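Local atomic coordinates of soluble lytic transglycosylase B3 (Pseudomonas aeruginosa, PDB entry 5ANZ), a protein that probably cleaves the glycan strands of peptidoglycan as a lytic transglycosylase of the cell-wall turnover machinery and binds a calcium ion. Residues A[187-191]-A[192-196]; A[205-208]-A[209-213]. All coordinates share one frame; numbering follows the deposited sequence.

Contact 1 (A[187-191]-A[192-196]); sequences GDVPA and SFMIG
The phenyl ring of F193 meets the pyrrolidine ring of P190 at its edge: P190 CG lies near the ring plane, 3.8 Å from F193 CD2, and P190 CB and CD stand little further from the same carbon. V189 turns its two methyls to different partners. CG2 lies 3.9 Å from F193 CB, while CG1, placed between the backbone N and the carbonyl carbon (chi1 66°), reaches M194 CB at 4.0 Å, the two side chains crossing at about a right angle. The backbone winds through two overlapping turns round the 3-10 residues A191 and S192, closed by F193 N to P190 O (2.9 Å) and M194 N to A191 O (3.2 Å). Both donors stand well above the carbonyl planes. M194 is the centre of an inverse gamma turn, after which the chain enters strand 195-196, and its CG, anti to the backbone N (chi1 -169°), sends the thioether away from the turn toward A180, I183 and L184. The turns thus join the end of helix 170-186 to strand 195-196, which pairs antiparallel with strand 154-155, while R71 of helix 66-73 touches P190 and A191.

Contact 2 (A[205-208]-A[209-213]); sequences TQFI and PTTHN
T211 lays its methyl over one face of the F207 ring, a CH-pi contact in which CG2 stands 3.9 Å from the ring centroid and only 16° off the normal. A chi1 of -62° puts T211 OG1 beside the backbone N, toward I208, and leaves CG2 anti to that nitrogen, over the ring. T205 OG1 lies over the opposite face of the ring, offset toward the rim, so F207 is held between two threonines, one before it and one on the helix. H212 CA approaches F207 CD2 obliquely at 3.8 Å and completes this half, in which F207 and H212 are buried and to which S237 and Y326 add further contacts with F207.

The other half, made by I208, T210 and T211, is partly exposed and has fewer contacts. I208 CG1 still passes 3.4 Å from T211 OG1; the looseness is at the far end of the isoleucine, where CD1 comes no nearer than 3.8 Å to T210 OG1. Across the peptide bond the proline ring presses close, with P209 CD 3.4 Å from I208 CB.

I208 occupies the N-cap position, and P209, which has no N-H to give, starts the helix. The first helical bond runs from H212 N to I208 O (2.9 Å, 167° at the hydrogen), nearly along the C=O axis. T210 N finds its acceptor outside, in Q176 OE1.

I208 and T211 both belong to an N-acetyl-D-glucosamine site, although no sugar is bound here. Chemically, the contact ties that site to a helix start: I208 supplies the carbonyl that accepts the first helical bond, and T211 divides its branches, methyl to the aromatic ring and hydroxyl beside the isoleucine, consistent with F207 and the helix start fixing how T211 and I208 are presented to the sugar.

How the contacts relate
Two local turns, one after the other in the chain, become neighbours in space, with centres about 13 Å apart. The direct tie between contact 1 and contact 2 is D188 OD2 to H212 NE2 at 2.9 Å, a probable hydrogen bond; D188 OD1 takes the backbone N of R225, next to the calcium ligand K224. Neither contact supplies a calcium ligand, but the ion lies about 10 Å from the V189 side chain and about 9 Å from that of H212. Of the two contacts, contact 2 holds the sugar-site residues I208 and T211; the third, Y326, has its side chain about 3 Å from that of F207. Helix 170-186 packs against both.

Contact 1 (A[187-191]-A[192-196])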
ATOM      1  N   GLY A 187      27.939  -0.956  -0.382  1.00 26.04           N
ATOM      2  CA  GLY A 187      28.190  -1.427   0.971  1.00 26.05           C
ATOM      3  C   GLY A 187      27.166  -1.082   2.043  1.00 24.79           C
ATOM      4  O   GLY A 187      27.498  -1.130   3.238  1.00 25.36           O
ATOM      5  N   ASP A 188      25.938  -0.752   1.644  1.00 22.76           N
ATOM      6  CA  ASP A 188      24.878  -0.433   2.616  1.00 19.67           C
ATOM      7  C   ASP A 188      24.592  -1.607   3.563  1.00 22.70           C
ATOM      8  O   ASP A 188      24.187  -1.409   4.720  1.00 21.57           O
ATOM      9  CB  ASP A 188      23.565  -0.042   1.917  1.00 23.27           C
ATOM     10  CG  ASP A 188      23.597   1.359   1.295  1.00 34.20           C
ATOM     11  OD1 ASP A 188      24.320   2.258   1.784  1.00 27.42           O
ATOM     12  OD2 ASP A 188      22.846   1.562   0.311  1.00 40.30           O
ATOM     13  N   VAL A 189      24.792  -2.821   3.061  1.00 21.26           N
ATOM     14  CA  VAL A 189      24.528  -4.043   3.824  1.00 21.34           C
ATOM     15  C   VAL A 189      25.330  -5.188   3.204  1.00 22.12           C
ATOM     16  O   VAL A 189      25.544  -5.200   1.998  1.00 22.59           O
ATOM     17  CB  VAL A 189      23.012  -4.379   3.817  1.00 19.60           C
ATOM     18  CG1 VAL A 189      22.537  -4.730   2.392  1.00 20.21           C
ATOM     19  CG2 VAL A 189      22.678  -5.480   4.796  1.00 23.50           C
ATOM     20  N   PRO A 190      25.791  -6.147   4.020  1.00 20.85           N
ATOM     21  CA  PRO A 190      26.424  -7.342   3.448  1.00 21.73           C
ATOM     22  C   PRO A 190      25.397  -8.218   2.741  1.00 24.24           C
ATOM     23  O   PRO A 190      24.231  -8.263   3.145  1.00 20.91           O
ATOM     24  CB  PRO A 190      27.010  -8.067   4.669  1.00 24.15           C
ATOM     25  CG  PRO A 190      27.066  -7.025   5.765  1.00 27.16           C
ATOM     26  CD  PRO A 190      25.884  -6.115   5.488  1.00 21.90           C
ATOM     27  N   ALA A 191      25.831  -8.904   1.693  1.00 24.53           N
ATOM     28  CA  ALA A 191      24.944  -9.769   0.928  1.00 23.83           C
ATOM     29  C   ALA A 191      24.187 -10.766   1.811  1.00 20.78           C
ATOM     30  O   ALA A 191      22.982 -10.984   1.625  1.00 22.84           O
ATOM     31  CB  ALA A 191      25.747 -10.500  -0.136  1.00 27.50           C
ATOM     32  N   SER A 192      24.878 -11.340   2.795  1.00 23.57           N
ATOM     33  CA  SER A 192      24.228 -12.296   3.682  1.00 22.31           C
ATOM     34  C   SER A 192      23.023 -11.725   4.425  1.00 21.69           C
ATOM     35  O   SER A 192      22.138 -12.485   4.814  1.00 21.96           O
ATOM     36  CB  SER A 192      25.216 -12.833   4.715  1.00 26.94           C
ATOM     37  OG  SER A 192      26.213 -13.619   4.089  1.00 37.78           O
ATOM     38  N   PHE A 193      23.005 -10.410   4.652  1.00 20.39           N
ATOM     39  CA  PHE A 193      21.925  -9.806   5.446  1.00 20.98           C
ATOM     40  C   PHE A 193      20.965  -8.961   4.604  1.00 23.18           C
ATOM     41  O   PHE A 193      20.147  -8.220   5.146  1.00 20.06           O
ATOM     42  CB  PHE A 193      22.519  -8.954   6.582  1.00 19.77           C
ATOM     43  CG  PHE A 193      23.424  -9.739   7.495  1.00 18.42           C
ATOM     44  CD1 PHE A 193      22.990 -10.920   8.079  1.00 18.67           C
ATOM     45  CD2 PHE A 193      24.717  -9.307   7.749  1.00 24.56           C
ATOM     46  CE1 PHE A 193      23.826 -11.646   8.911  1.00 20.83           C
ATOM     47  CE2 PHE A 193      25.546 -10.037   8.578  1.00 24.42           C
ATOM     48  CZ  PHE A 193      25.106 -11.206   9.150  1.00 21.63           C
ATOM     49  N   MET A 194      21.058  -9.069   3.282  1.00 18.50           N
ATOM     50  CA  MET A 194      20.125  -8.314   2.421  1.00 16.76           C
ATOM     51  C   MET A 194      18.819  -9.074   2.302  1.00 21.67           C
ATOM     52  O   MET A 194      18.586  -9.835   1.346  1.00 21.61           O
ATOM     53  CB  MET A 194      20.718  -8.059   1.038  1.00 20.56           C
ATOM     54  CG  MET A 194      19.877  -7.073   0.263  1.00 18.59           C
ATOM     55  SD  MET A 194      20.546  -6.877  -1.401  1.00 23.86           S
ATOM     56  CE  MET A 194      20.611  -5.117  -1.490  1.00 23.76           C
ATOM     57  N   ILE A 195      17.975  -8.871   3.312  1.00 19.42           N
ATOM     58  CA  ILE A 195      16.779  -9.663   3.499  1.00 18.64           C
ATOM     59  C   ILE A 195      15.545  -8.859   3.099  1.00 20.97           C
ATOM     60  O   ILE A 195      15.526  -7.631   3.191  1.00 18.10           O
ATOM     61  CB  ILE A 195      16.635 -10.125   4.966  1.00 25.49           C
ATOM     62  CG1 ILE A 195      17.835 -10.969   5.375  1.00 35.23           C
ATOM     63  CG2 ILE A 195      15.352 -10.907   5.150  1.00 31.58           C
ATOM     64  CD1 ILE A 195      18.080 -12.086   4.448  1.00 26.59           C
ATOM     65  N   GLY A 196      14.522  -9.567   2.652  1.00 19.88           N
ATOM     66  CA  GLY A 196      13.264  -8.921   2.306  1.00 18.93           C
ATOM     67  C   GLY A 196      12.198  -9.932   1.903  1.00 17.26           C
ATOM     68  O   GLY A 196      12.321 -11.148   2.152  1.00 20.91           O
TER

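Contact 2 (A[205-208]-A[209-213])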
ATOM      1  N   THR A 205      11.828  -0.987   5.981  1.00 17.56           N
ATOM      2  CA  THR A 205      10.965  -0.078   5.231  1.00 19.60           C
ATOM      3  C   THR A 205      10.184  -0.792   4.115  1.00 20.56           C
ATOM      4  O   THR A 205       9.229  -0.239   3.563  1.00 19.67           O
ATOM      5  CB  THR A 205      11.798   1.044   4.595  1.00 21.17           C
ATOM      6  OG1 THR A 205      12.787   0.448   3.751  1.00 21.80           O
ATOM      7  CG2 THR A 205      12.497   1.866   5.675  1.00 25.67           C
ATOM      8  N   GLN A 206      10.631  -1.993   3.753  1.00 17.35           N
ATOM      9  CA  GLN A 206      10.109  -2.737   2.598  1.00 16.48           C
ATOM     10  C   GLN A 206      10.185  -1.924   1.310  1.00 19.58           C
ATOM     11  O   GLN A 206       9.310  -2.022   0.440  1.00 22.36           O
ATOM     12  CB  GLN A 206       8.680  -3.212   2.869  1.00 18.91           C
ATOM     13  CG  GLN A 206       8.631  -4.237   4.022  1.00 19.25           C
ATOM     14  CD  GLN A 206       9.158  -5.607   3.612  1.00 19.55           C
ATOM     15  OE1 GLN A 206       8.514  -6.330   2.835  1.00 23.62           O
ATOM     16  NE2 GLN A 206      10.332  -5.966   4.122  1.00 18.86           N
ATOM     17  N   PHE A 207      11.266  -1.151   1.181  1.00 16.90           N
ATOM     18  CA  PHE A 207      11.611  -0.509  -0.093  1.00 18.86           C
ATOM     19  C   PHE A 207      12.073  -1.536  -1.125  1.00 19.53           C
ATOM     20  O   PHE A 207      12.921  -2.366  -0.796  1.00 21.16           O
ATOM     21  CB  PHE A 207      12.769   0.467   0.080  1.00 17.98           C
ATOM     22  CG  PHE A 207      12.434   1.783   0.749  1.00 19.08           C
ATOM     23  CD1 PHE A 207      11.135   2.133   1.088  1.00 19.06           C
ATOM     24  CD2 PHE A 207      13.467   2.696   0.982  1.00 21.43           C
ATOM     25  CE1 PHE A 207      10.875   3.381   1.670  1.00 25.62           C
ATOM     26  CE2 PHE A 207      13.217   3.944   1.546  1.00 25.22           C
ATOM     27  CZ  PHE A 207      11.928   4.287   1.887  1.00 21.57           C
ATOM     28  N   ILE A 208      11.610  -1.455  -2.373  1.00 20.14           N
ATOM     29  CA  ILE A 208      12.282  -2.198  -3.445  1.00 20.35           C
ATOM     30  C   ILE A 208      13.607  -1.484  -3.747  1.00 18.34           C
ATOM     31  O   ILE A 208      13.779  -0.317  -3.402  1.00 20.78           O
ATOM     32  CB  ILE A 208      11.412  -2.311  -4.714  1.00 23.98           C
ATOM     33  CG1 ILE A 208      11.071  -0.925  -5.264  1.00 24.15           C
ATOM     34  CG2 ILE A 208      10.136  -3.095  -4.425  1.00 29.09           C
ATOM     35  CD1 ILE A 208      10.241  -0.965  -6.559  1.00 25.21           C
ATOM     36  N   PRO A 209      14.558  -2.190  -4.371  1.00 20.64           N
ATOM     37  CA  PRO A 209      15.891  -1.612  -4.571  1.00 21.81           C
ATOM     38  C   PRO A 209      15.908  -0.223  -5.233  1.00 21.40           C
ATOM     39  O   PRO A 209      16.633   0.654  -4.747  1.00 21.92           O
ATOM     40  CB  PRO A 209      16.574  -2.657  -5.454  1.00 22.49           C
ATOM     41  CG  PRO A 209      15.984  -3.980  -4.913  1.00 21.33           C
ATOM     42  CD  PRO A 209      14.528  -3.633  -4.674  1.00 20.43           C
ATOM     43  N   THR A 210      15.145  -0.010  -6.303  1.00 24.39           N
ATOM     44  CA  THR A 210      15.205   1.302  -6.949  1.00 24.48           C
ATOM     45  C   THR A 210      14.660   2.398  -6.007  1.00 23.58           C
ATOM     46  O   THR A 210      15.151   3.532  -6.015  1.00 25.69           O
ATOM     47  CB  THR A 210      14.445   1.322  -8.303  1.00 27.82           C
ATOM     48  OG1 THR A 210      13.077   0.947  -8.099  1.00 27.62           O
ATOM     49  CG2 THR A 210      15.106   0.374  -9.309  1.00 30.16           C
ATOM     50  N   THR A 211      13.669   2.070  -5.172  1.00 20.49           N
ATOM     51  CA  THR A 211      13.192   3.041  -4.199  1.00 19.44           C
ATOM     52  C   THR A 211      14.242   3.324  -3.124  1.00 24.47           C
ATOM     53  O   THR A 211      14.455   4.467  -2.717  1.00 22.68           O
ATOM     54  CB  THR A 211      11.877   2.558  -3.525  1.00 21.11           C
ATOM     55  OG1 THR A 211      10.869   2.435  -4.533  1.00 26.31           O
ATOM     56  CG2 THR A 211      11.432   3.529  -2.444  1.00 24.56           C
ATOM     57  N   HIS A 212      14.926   2.279  -2.670  1.00 22.70           N
ATOM     58  CA  HIS A 212      16.042   2.474  -1.764  1.00 20.40           C
ATOM     59  C   HIS A 212      17.074   3.426  -2.379  1.00 20.89           C
ATOM     60  O   HIS A 212      17.521   4.378  -1.731  1.00 21.14           O
ATOM     61  CB  HIS A 212      16.705   1.129  -1.425  1.00 21.74           C
ATOM     62  CG  HIS A 212      17.943   1.263  -0.598  1.00 23.09           C
ATOM     63  ND1 HIS A 212      17.938   1.124   0.773  1.00 23.50           N
ATOM     64  CD2 HIS A 212      19.221   1.546  -0.952  1.00 21.89           C
ATOM     65  CE1 HIS A 212      19.165   1.313   1.228  1.00 21.55           C
ATOM     66  NE2 HIS A 212      19.958   1.558   0.214  1.00 24.66           N
ATOM     67  N   ASN A 213      17.431   3.189  -3.633  0.54 21.57           N
ATOM     68  CA  ASN A 213      18.506   3.962  -4.232  0.54 22.63           C
ATOM     69  C   ASN A 213      18.150   5.437  -4.442  0.54 24.74           C
ATOM     70  O   ASN A 213      19.046   6.279  -4.508  0.54 27.31           O
ATOM     71  CB  ASN A 213      18.942   3.313  -5.551  0.54 22.20           C
ATOM     72  CG  ASN A 213      19.806   2.082  -5.328  0.54 24.89           C
ATOM     73  OD1 ASN A 213      20.274   1.840  -4.210  0.54 22.70           O
ATOM     74  ND2 ASN A 213      20.053   1.319  -6.391  0.54 30.04           N
TER